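PDB 6SMO: Ketoacyl_synth_N domain-containing protein from Photorhabdus luminescens subsp. laumondii, which probably takes part in acyl or polyketide chain building as a ketosynthase-like subunit, and binds a poly-keto chain in a complex with a partner ketosynthase-family chain. Local coordinates for residues V114-L117 / H118-I122; Q139-L142 / S143-Y146; P253-N256 / T257-N260. One frame throughout, in Å; residues are numbered along the deposited sequence.

Contact 1. Residues V114-L117 / H118-I122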
ATOM      1  N   VAL C 114     -10.804 -17.485  -5.438  1.00 46.74           N
ATOM      2  CA  VAL C 114     -11.506 -17.173  -4.154  1.00 47.22           C
ATOM      3  C   VAL C 114     -12.772 -18.035  -4.061  1.00 48.10           C
ATOM      4  O   VAL C 114     -13.080 -18.497  -2.949  1.00 48.36           O
ATOM      5  CB  VAL C 114     -11.832 -15.672  -4.009  1.00 47.30           C
ATOM      6  CG1 VAL C 114     -12.581 -15.375  -2.717  1.00 47.18           C
ATOM      7  CG2 VAL C 114     -10.580 -14.811  -4.095  1.00 46.97           C
ATOM      8  N   LYS C 115     -13.473 -18.243  -5.182  1.00 49.30           N
ATOM      9  CA  LYS C 115     -14.720 -19.055  -5.253  1.00 50.60           C
ATOM     10  C   LYS C 115     -14.380 -20.543  -5.093  1.00 51.00           C
ATOM     11  O   LYS C 115     -15.116 -21.237  -4.365  1.00 51.29           O
ATOM     12  CB  LYS C 115     -15.461 -18.804  -6.570  1.00 51.23           C
ATOM     13  CG  LYS C 115     -15.988 -17.387  -6.756  1.00 51.52           C
ATOM     14  CD  LYS C 115     -17.136 -17.282  -7.738  1.00 52.38           C
ATOM     15  CE  LYS C 115     -16.750 -17.638  -9.159  1.00 52.88           C
ATOM     16  NZ  LYS C 115     -17.903 -17.517 -10.081  1.00 53.11           N
ATOM     17  N   ALA C 116     -13.307 -21.006  -5.747  1.00 51.60           N
ATOM     18  CA  ALA C 116     -12.872 -22.425  -5.791  1.00 52.71           C
ATOM     19  C   ALA C 116     -12.347 -22.878  -4.421  1.00 52.92           C
ATOM     20  O   ALA C 116     -12.394 -24.095  -4.151  1.00 53.07           O
ATOM     21  CB  ALA C 116     -11.828 -22.608  -6.866  1.00 53.11           C
ATOM     22  N   LEU C 117     -11.861 -21.939  -3.599  1.00 53.11           N
ATOM     23  CA  LEU C 117     -11.320 -22.195  -2.234  1.00 53.64           C
ATOM     24  C   LEU C 117     -12.427 -22.758  -1.328  1.00 54.72           C
ATOM     25  O   LEU C 117     -12.107 -23.613  -0.481  1.00 55.17           O
ATOM     26  CB  LEU C 117     -10.741 -20.886  -1.682  1.00 52.95           C
ATOM     27  CG  LEU C 117     -10.321 -20.887  -0.209  1.00 53.00           C
ATOM     28  CD1 LEU C 117      -8.853 -21.253  -0.052  1.00 53.12           C
ATOM     29  CD2 LEU C 117     -10.593 -19.534   0.429  1.00 52.81           C
ATOM     30  N   HIS C 118     -13.675 -22.315  -1.518  1.00 55.62           N
ATOM     31  CA  HIS C 118     -14.843 -22.646  -0.654  1.00 57.07           C
ATOM     32  C   HIS C 118     -15.561 -23.912  -1.144  1.00 58.79           C
ATOM     33  O   HIS C 118     -16.509 -24.341  -0.456  1.00 59.46           O
ATOM     34  CB  HIS C 118     -15.787 -21.440  -0.565  1.00 56.85           C
ATOM     35  CG  HIS C 118     -15.216 -20.322   0.237  1.00 56.56           C
ATOM     36  ND1 HIS C 118     -15.626 -20.054   1.528  1.00 56.72           N
ATOM     37  CD2 HIS C 118     -14.244 -19.429  -0.046  1.00 56.30           C
ATOM     38  CE1 HIS C 118     -14.941 -19.031   1.998  1.00 56.28           C
ATOM     39  NE2 HIS C 118     -14.086 -18.630   1.053  1.00 55.93           N
ATOM     40  N   ILE C 119     -15.129 -24.486  -2.273  1.00 59.97           N
ATOM     41  CA  ILE C 119     -15.682 -25.750  -2.848  1.00 61.65           C
ATOM     42  C   ILE C 119     -14.616 -26.846  -2.746  1.00 62.16           C
ATOM     43  O   ILE C 119     -14.885 -27.871  -2.088  1.00 63.97           O
ATOM     44  CB  ILE C 119     -16.151 -25.537  -4.302  1.00 62.04           C
ATOM     45  CG1 ILE C 119     -17.215 -24.439  -4.395  1.00 61.69           C
ATOM     46  CG2 ILE C 119     -16.640 -26.845  -4.911  1.00 63.06           C
ATOM     47  CD1 ILE C 119     -17.432 -23.906  -5.791  1.00 61.64           C
ATOM     48  N   GLU C 120     -13.458 -26.632  -3.380  1.00 61.74           N
ATOM     49  CA  GLU C 120     -12.347 -27.618  -3.476  1.00 61.14           C
ATOM     50  C   GLU C 120     -11.519 -27.596  -2.185  1.00 59.39           C
ATOM     51  O   GLU C 120     -11.303 -28.678  -1.607  1.00 59.43           O
ATOM     52  CB  GLU C 120     -11.457 -27.309  -4.681  1.00 61.51           C
ATOM     53  CG  GLU C 120     -12.186 -27.372  -6.012  1.00 62.84           C
ATOM     54  CD  GLU C 120     -11.360 -26.913  -7.201  1.00 62.96           C
ATOM     55  OE1 GLU C 120     -11.901 -26.164  -8.041  1.00 62.86           O
ATOM     56  OE2 GLU C 120     -10.179 -27.304  -7.287  1.00 63.26           O
ATOM     57  N   GLY C 121     -11.076 -26.406  -1.767  1.00 58.01           N
ATOM     58  CA  GLY C 121     -10.146 -26.201  -0.637  1.00 57.25           C
ATOM     59  C   GLY C 121      -8.911 -25.437  -1.082  1.00 56.53           C
ATOM     60  O   GLY C 121      -9.038 -24.601  -1.994  1.00 56.03           O
ATOM     61  N   ILE C 122      -7.754 -25.723  -0.475  1.00 57.30           N
ATOM     62  CA  ILE C 122      -6.453 -25.049  -0.774  1.00 57.24           C
ATOM     63  C   ILE C 122      -6.056 -25.297  -2.237  1.00 57.10           C
ATOM     64  O   ILE C 122      -5.447 -24.387  -2.834  1.00 56.71           O
ATOM     65  CB  ILE C 122      -5.336 -25.490   0.197  1.00 58.25           C
ATOM     66  CG1 ILE C 122      -4.050 -24.701  -0.060  1.00 58.42           C
ATOM     67  CG2 ILE C 122      -5.094 -26.993   0.134  1.00 59.15           C
ATOM     68  CD1 ILE C 122      -3.015 -24.849   1.021  1.00 58.37           C
TER

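Contact 2. Residues Q139-L142 / S143-Y146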
ATOM      1  N   GLN C 139       3.689  -1.007  -7.963  1.00 33.04           N
ATOM      2  CA  GLN C 139       4.958  -0.348  -7.595  1.00 33.12           C
ATOM      3  C   GLN C 139       6.078  -1.381  -7.545  1.00 33.19           C
ATOM      4  O   GLN C 139       7.138  -1.057  -8.022  1.00 33.84           O
ATOM      5  CB  GLN C 139       4.768   0.527  -6.354  1.00 32.75           C
ATOM      6  CG  GLN C 139       5.243  -0.060  -5.038  1.00 32.66           C
ATOM      7  CD  GLN C 139       4.784   0.800  -3.910  1.00 32.54           C
ATOM      8  OE1 GLN C 139       3.653   0.719  -3.502  1.00 32.41           O
ATOM      9  NE2 GLN C 139       5.650   1.654  -3.428  1.00 33.17           N
ATOM     10  N   GLY C 140       5.818  -2.559  -6.986  1.00 33.14           N
ATOM     11  CA  GLY C 140       6.801  -3.638  -6.878  1.00 33.36           C
ATOM     12  C   GLY C 140       7.155  -4.213  -8.222  1.00 33.81           C
ATOM     13  O   GLY C 140       8.306  -4.510  -8.433  1.00 34.25           O
ATOM     14  N   GLN C 141       6.155  -4.391  -9.077  1.00 34.07           N
ATOM     15  CA  GLN C 141       6.361  -4.952 -10.426  1.00 34.56           C
ATOM     16  C   GLN C 141       7.225  -4.001 -11.247  1.00 34.79           C
ATOM     17  O   GLN C 141       7.969  -4.490 -12.063  1.00 35.26           O
ATOM     18  CB  GLN C 141       5.025  -5.288 -11.086  1.00 34.70           C
ATOM     19  CG  GLN C 141       4.348  -6.524 -10.526  1.00 34.61           C
ATOM     20  CD  GLN C 141       5.219  -7.750 -10.432  1.00 34.91           C
ATOM     21  OE1 GLN C 141       6.310  -7.817 -10.974  1.00 35.67           O
ATOM     22  NE2 GLN C 141       4.733  -8.748  -9.728  1.00 34.48           N
ATOM     23  N   LEU C 142       7.015  -2.696 -11.106  1.00 34.69           N
ATOM     24  CA  LEU C 142       7.798  -1.659 -11.826  1.00 35.07           C
ATOM     25  C   LEU C 142       9.242  -1.644 -11.342  1.00 35.37           C
ATOM     26  O   LEU C 142      10.121  -1.399 -12.127  1.00 36.27           O
ATOM     27  CB  LEU C 142       7.184  -0.287 -11.549  1.00 34.86           C
ATOM     28  CG  LEU C 142       5.865   0.037 -12.230  1.00 34.83           C
ATOM     29  CD1 LEU C 142       5.354   1.374 -11.760  1.00 34.49           C
ATOM     30  CD2 LEU C 142       5.981   0.008 -13.739  1.00 35.29           C
ATOM     31  N   SER C 143       9.429  -1.808 -10.049  1.00 35.24           N
ATOM     32  CA  SER C 143      10.739  -1.733  -9.347  1.00 35.67           C
ATOM     33  C   SER C 143      11.630  -2.921  -9.740  1.00 36.02           C
ATOM     34  O   SER C 143      12.861  -2.759  -9.691  1.00 36.51           O
ATOM     35  CB  SER C 143      10.563  -1.640  -7.851  1.00 35.61           C
ATOM     36  OG  SER C 143      10.003  -2.833  -7.325  1.00 35.87           O
ATOM     37  N   LEU C 144      11.041  -4.065 -10.112  1.00 35.77           N
ATOM     38  CA  LEU C 144      11.789  -5.265 -10.581  1.00 36.19           C
ATOM     39  C   LEU C 144      12.272  -5.044 -12.020  1.00 36.87           C
ATOM     40  O   LEU C 144      13.436  -5.389 -12.305  1.00 38.32           O
ATOM     41  CB  LEU C 144      10.898  -6.511 -10.491  1.00 35.85           C
ATOM     42  CG  LEU C 144      10.510  -6.972  -9.086  1.00 35.68           C
ATOM     43  CD1 LEU C 144       9.668  -8.237  -9.152  1.00 35.58           C
ATOM     44  CD2 LEU C 144      11.734  -7.203  -8.208  1.00 35.97           C
ATOM     45  N   LEU C 145      11.412  -4.495 -12.887  1.00 36.51           N
ATOM     46  CA  LEU C 145      11.683  -4.314 -14.342  1.00 36.75           C
ATOM     47  C   LEU C 145      12.759  -3.240 -14.553  1.00 37.06           C
ATOM     48  O   LEU C 145      13.713  -3.511 -15.311  1.00 37.44           O
ATOM     49  CB  LEU C 145      10.385  -3.940 -15.065  1.00 36.42           C
ATOM     50  CG  LEU C 145       9.379  -5.076 -15.253  1.00 36.32           C
ATOM     51  CD1 LEU C 145       8.005  -4.530 -15.612  1.00 35.93           C
ATOM     52  CD2 LEU C 145       9.854  -6.058 -16.314  1.00 36.61           C
ATOM     53  N   TYR C 146      12.606  -2.072 -13.916  1.00 36.97           N
ATOM     54  CA  TYR C 146      13.459  -0.868 -14.119  1.00 37.05           C
ATOM     55  C   TYR C 146      14.564  -0.785 -13.056  1.00 36.95           C
ATOM     56  O   TYR C 146      15.608  -0.165 -13.343  1.00 37.09           O
ATOM     57  CB  TYR C 146      12.599   0.399 -14.122  1.00 37.08           C
ATOM     58  CG  TYR C 146      11.607   0.474 -15.255  1.00 37.48           C
ATOM     59  CD1 TYR C 146      12.022   0.728 -16.552  1.00 37.87           C
ATOM     60  CD2 TYR C 146      10.250   0.286 -15.035  1.00 37.36           C
ATOM     61  CE1 TYR C 146      11.118   0.797 -17.601  1.00 38.09           C
ATOM     62  CE2 TYR C 146       9.333   0.352 -16.071  1.00 37.56           C
ATOM     63  CZ  TYR C 146       9.768   0.607 -17.360  1.00 38.10           C
ATOM     64  OH  TYR C 146       8.871   0.674 -18.386  1.00 39.05           O
TER

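Contact 3. Residues P253-N256 / T257-N260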
ATOM      1  N   PRO C 253     -15.583  17.169   6.557  1.00 44.37           N
ATOM      2  CA  PRO C 253     -16.508  16.261   7.242  1.00 45.21           C
ATOM      3  C   PRO C 253     -17.993  16.624   7.068  1.00 46.70           C
ATOM      4  O   PRO C 253     -18.809  15.723   7.153  1.00 47.20           O
ATOM      5  CB  PRO C 253     -16.096  16.365   8.719  1.00 45.37           C
ATOM      6  CG  PRO C 253     -15.423  17.716   8.830  1.00 45.27           C
ATOM      7  CD  PRO C 253     -14.734  17.918   7.497  1.00 44.62           C
ATOM      8  N   ASP C 254     -18.306  17.904   6.831  1.00 48.20           N
ATOM      9  CA  ASP C 254     -19.698  18.414   6.677  1.00 49.64           C
ATOM     10  C   ASP C 254     -19.749  19.477   5.570  1.00 49.95           C
ATOM     11  O   ASP C 254     -18.681  19.824   5.028  1.00 49.87           O
ATOM     12  CB  ASP C 254     -20.234  18.952   8.007  1.00 50.97           C
ATOM     13  CG  ASP C 254     -19.456  20.132   8.566  1.00 51.74           C
ATOM     14  OD1 ASP C 254     -18.238  20.211   8.309  1.00 51.02           O
ATOM     15  OD2 ASP C 254     -20.078  20.964   9.257  1.00 53.83           O
ATOM     16  N   LYS C 255     -20.956  19.965   5.259  1.00 50.94           N
ATOM     17  CA  LYS C 255     -21.239  20.929   4.157  1.00 51.92           C
ATOM     18  C   LYS C 255     -20.670  22.316   4.488  1.00 51.71           C
ATOM     19  O   LYS C 255     -20.358  23.059   3.537  1.00 51.13           O
ATOM     20  CB  LYS C 255     -22.748  21.025   3.905  1.00 52.62           C
ATOM     21  CG  LYS C 255     -23.373  19.803   3.243  1.00 53.06           C
ATOM     22  CD  LYS C 255     -24.847  19.964   2.939  1.00 54.13           C
ATOM     23  CE  LYS C 255     -25.411  18.815   2.132  1.00 54.57           C
ATOM     24  NZ  LYS C 255     -26.866  18.974   1.895  1.00 55.21           N
ATOM     25  N   ASN C 256     -20.554  22.659   5.775  1.00 52.31           N
ATOM     26  CA  ASN C 256     -20.085  23.992   6.246  1.00 52.70           C
ATOM     27  C   ASN C 256     -18.605  24.167   5.882  1.00 53.42           C
ATOM     28  O   ASN C 256     -18.270  25.196   5.263  1.00 54.35           O
ATOM     29  CB  ASN C 256     -20.330  24.186   7.745  1.00 52.90           C
ATOM     30  CG  ASN C 256     -21.800  24.178   8.110  1.00 52.56           C
ATOM     31  OD1 ASN C 256     -22.223  23.424   8.984  1.00 53.26           O
ATOM     32  ND2 ASN C 256     -22.588  25.007   7.446  1.00 51.84           N
ATOM     33  N   THR C 257     -17.760  23.194   6.242  1.00 53.54           N
ATOM     34  CA  THR C 257     -16.291  23.202   5.992  1.00 53.96           C
ATOM     35  C   THR C 257     -16.004  23.018   4.496  1.00 53.63           C
ATOM     36  O   THR C 257     -14.953  23.508   4.040  1.00 52.80           O
ATOM     37  CB  THR C 257     -15.577  22.125   6.821  1.00 53.99           C
ATOM     38  OG1 THR C 257     -16.194  20.868   6.546  1.00 54.31           O
ATOM     39  CG2 THR C 257     -15.620  22.403   8.309  1.00 54.28           C
ATOM     40  N   ARG C 258     -16.901  22.336   3.771  1.00 53.83           N
ATOM     41  CA  ARG C 258     -16.780  22.029   2.318  1.00 54.08           C
ATOM     42  C   ARG C 258     -16.475  23.313   1.537  1.00 54.78           C
ATOM     43  O   ARG C 258     -15.482  23.319   0.781  1.00 53.95           O
ATOM     44  CB  ARG C 258     -18.072  21.371   1.818  1.00 54.38           C
ATOM     45  CG  ARG C 258     -18.081  21.024   0.335  1.00 54.83           C
ATOM     46  CD  ARG C 258     -19.473  20.669  -0.154  1.00 55.31           C
ATOM     47  NE  ARG C 258     -20.410  21.772   0.026  1.00 55.97           N
ATOM     48  CZ  ARG C 258     -21.731  21.689  -0.113  1.00 56.73           C
ATOM     49  NH1 ARG C 258     -22.477  22.764   0.079  1.00 57.22           N
ATOM     50  NH2 ARG C 258     -22.307  20.545  -0.440  1.00 57.04           N
ATOM     51  N   ASN C 259     -17.299  24.350   1.716  1.00 56.69           N
ATOM     52  CA  ASN C 259     -17.212  25.642   0.981  1.00 58.47           C
ATOM     53  C   ASN C 259     -15.933  26.389   1.385  1.00 58.22           C
ATOM     54  O   ASN C 259     -15.352  27.069   0.516  1.00 58.93           O
ATOM     55  CB  ASN C 259     -18.455  26.507   1.211  1.00 60.26           C
ATOM     56  CG  ASN C 259     -19.697  25.960   0.537  1.00 61.12           C
ATOM     57  OD1 ASN C 259     -19.775  24.773   0.229  1.00 61.73           O
ATOM     58  ND2 ASN C 259     -20.677  26.819   0.307  1.00 62.00           N
ATOM     59  N   ASN C 260     -15.517  26.268   2.651  1.00 57.54           N
ATOM     60  CA  ASN C 260     -14.284  26.900   3.196  1.00 56.89           C
ATOM     61  C   ASN C 260     -13.045  26.232   2.583  1.00 55.77           C
ATOM     62  O   ASN C 260     -12.045  26.943   2.372  1.00 56.08           O
ATOM     63  CB  ASN C 260     -14.238  26.833   4.726  1.00 57.41           C
ATOM     64  CG  ASN C 260     -15.354  27.609   5.392  1.00 58.02           C
ATOM     65  OD1 ASN C 260     -16.087  27.067   6.216  1.00 58.30           O
ATOM     66  ND2 ASN C 260     -15.493  28.879   5.045  1.00 58.92           N
TER

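Contact 1. Residues V114-L117 / H118-I122
With CG of Leu-117 set anti to its own backbone N (chi1 171°) and CG of His-118 tucked back beside its N (chi1 -71°), the two neighbouring side chains cross obliquely. The leucine branch that touches is CD2, which lies 3.7 Å from NE2 of His-118. The imidazole of His-118 turns its CD2 edge to the carbonyl O of Val-114, which lies near the ring plane, 3.3 Å from CD2.

This is the tail of helix 111-116 running out into a loop of the ketosynthase N-terminal domain. The bonding is mixed at this end: N of His-118 gives a weak bond to O of Lys-115 at 3.4 Å, an i+3 step, while O of Ala-116 takes two donors. N of Ile-119 reaches that oxygen weakly at 3.3 Å, and N of Glu-120 makes the firmer bond to it at 2.9 Å. Glu-120 then runs extended back alongside the helix, its OE1 coming 3.7 Å from CB of Ala-116. The chain turns away at Gly-121, whose phi of 123° is one that glycine accommodates; a CA-H...O contact joins CA of Leu-117 to O of Gly-121 at 3.3 Å.

The polar end of His-118 looks across a subunit boundary. Its NE2 is hydrogen-bonded to OE1 of Glu-138 of the neighbouring PKS_KS chain, and its ring meets Phe-68 of that same chain in a T-shaped (edge-to-face) arrangement. Next to it, Lys-115 packs on Glu-150 and Ile-119 on Gly-148, both of the PKS_KS chain. On the home side, Leu-117 rests on Met-125, and Val-114 on Trp-107.

Contact 2. Residues Q139-L142 / S143-Y146
Ser-143 and the carbonyl of Gly-140 meet one turn apart on helix 137-146, an alpha-helix of the ketosynthase N-terminal domain. The serine's N bonds to O of Gln-139 at 3.1 Å in the ordinary i+4 pattern. Its hydroxyl does something extra: OG sits between the backbone N and the carbonyl carbon (chi1 66°) and from there donates to O of Gly-140 at 2.6 Å.

That same oxygen takes N of Leu-144 at 3.2 Å. Both donors come from one face of the carbonyl plane, OG more to the flank of the C=O and N closer to its line. The side chain of Leu-144 crosses that of Gln-141, with CD1 of the leucine 3.8 Å from OE1 of the glutamine, whose chain is bent at chi2 to bring the amide round. Leu-144 also meets Tyr-296 of the neighbouring PKS_KS chain.

Leu-145 lays CG and CD1 against O of Gln-141, each at 3.5 Å, and its side chain also touches Leu-62 of helix 60-63.

At Tyr-146 the main-chain bond from N to O of Leu-142 is the straightest of the set, 165° at the hydrogen. The phenol runs alongside Leu-142, pointing the same way, with its OH hydrogen-bonded to Glu-78. Leu-142 itself packs on Ile-98 of strand 96-101 and on Ile-74 and Val-77 of helix 68-84. The ring of Tyr-146 turns its CD2 edge to O of Leu-142 at 3.4 Å, and CE2 lies 4.1 Å from CD2 of that leucine.

Contact 3. Residues P253-N256 / T257-N260
The start of helix 255-261 is built here, with Asp-254 in the N-cap position and Thr-257 folded back onto it from the first turn. OG1 of Thr-257 lies between its own backbone N and carbonyl carbon (chi1 55°), which directs the hydroxyl at the cap residue. There OG1 has two acceptors of Asp-254 within reach, OD1 at 2.8 Å and the main-chain O at 3.1 Å. The two side chains cross at about a right angle, and the CG2 methyl of Thr-257 also rests 3.4 Å from OD1 of Asp-254. The ring of Pro-253 also comes up to the hydroxyl, CD lying 3.4 Å from OG1 of Thr-257. The main chain adds a weak bond from N of Arg-258 to O of Asp-254.

A second cluster forms round the guanidinium of Arg-258. Lys-255 runs beside it in the same direction, its CG lying 3.8 Å above one face of the plane, toward the rim. The contact is made by the aliphatic part of the lysine; NZ of Lys-255 and NH2 of Arg-258 stay 5.4 Å apart. At the edge, and in the guanidinium plane, OD1 of Asn-259 accepts a hydrogen bond from NE of Arg-258 at 3.1 Å, with 158° at the hydrogen, and takes a weak second bond from NH1. The arginine chain bends at chi3 to present that edge.

Pro-253 packs on Ser-181 of the neighbouring PKS_KS chain. Within its own subunit the short helix follows strand 242-251, and both Arg-258 and Asn-259 lie against Ile-289 of helix 286-296.

How the contacts relate
The three contacts follow one another along the chain without touching. Contacts 1 and 2 share the ketosynthase N-terminal domain, with centres about 30 Å apart and nearest atoms about 17 Å apart. Between them in sequence lie Val-129, Ala-130, Trp-133 and Phe-134, which line the pocket of the bound poly-keto chain; the side chain of Val-114 is about 6 Å from that ligand and that of Gln-139 about 10 Å. Contact 3 is remote, its centre about 46 Å from that of contact 1 and about 40 Å from that of contact 2, on the opposite side of the chain's centre from contact 2. All three nevertheless border the PKS_KS chain.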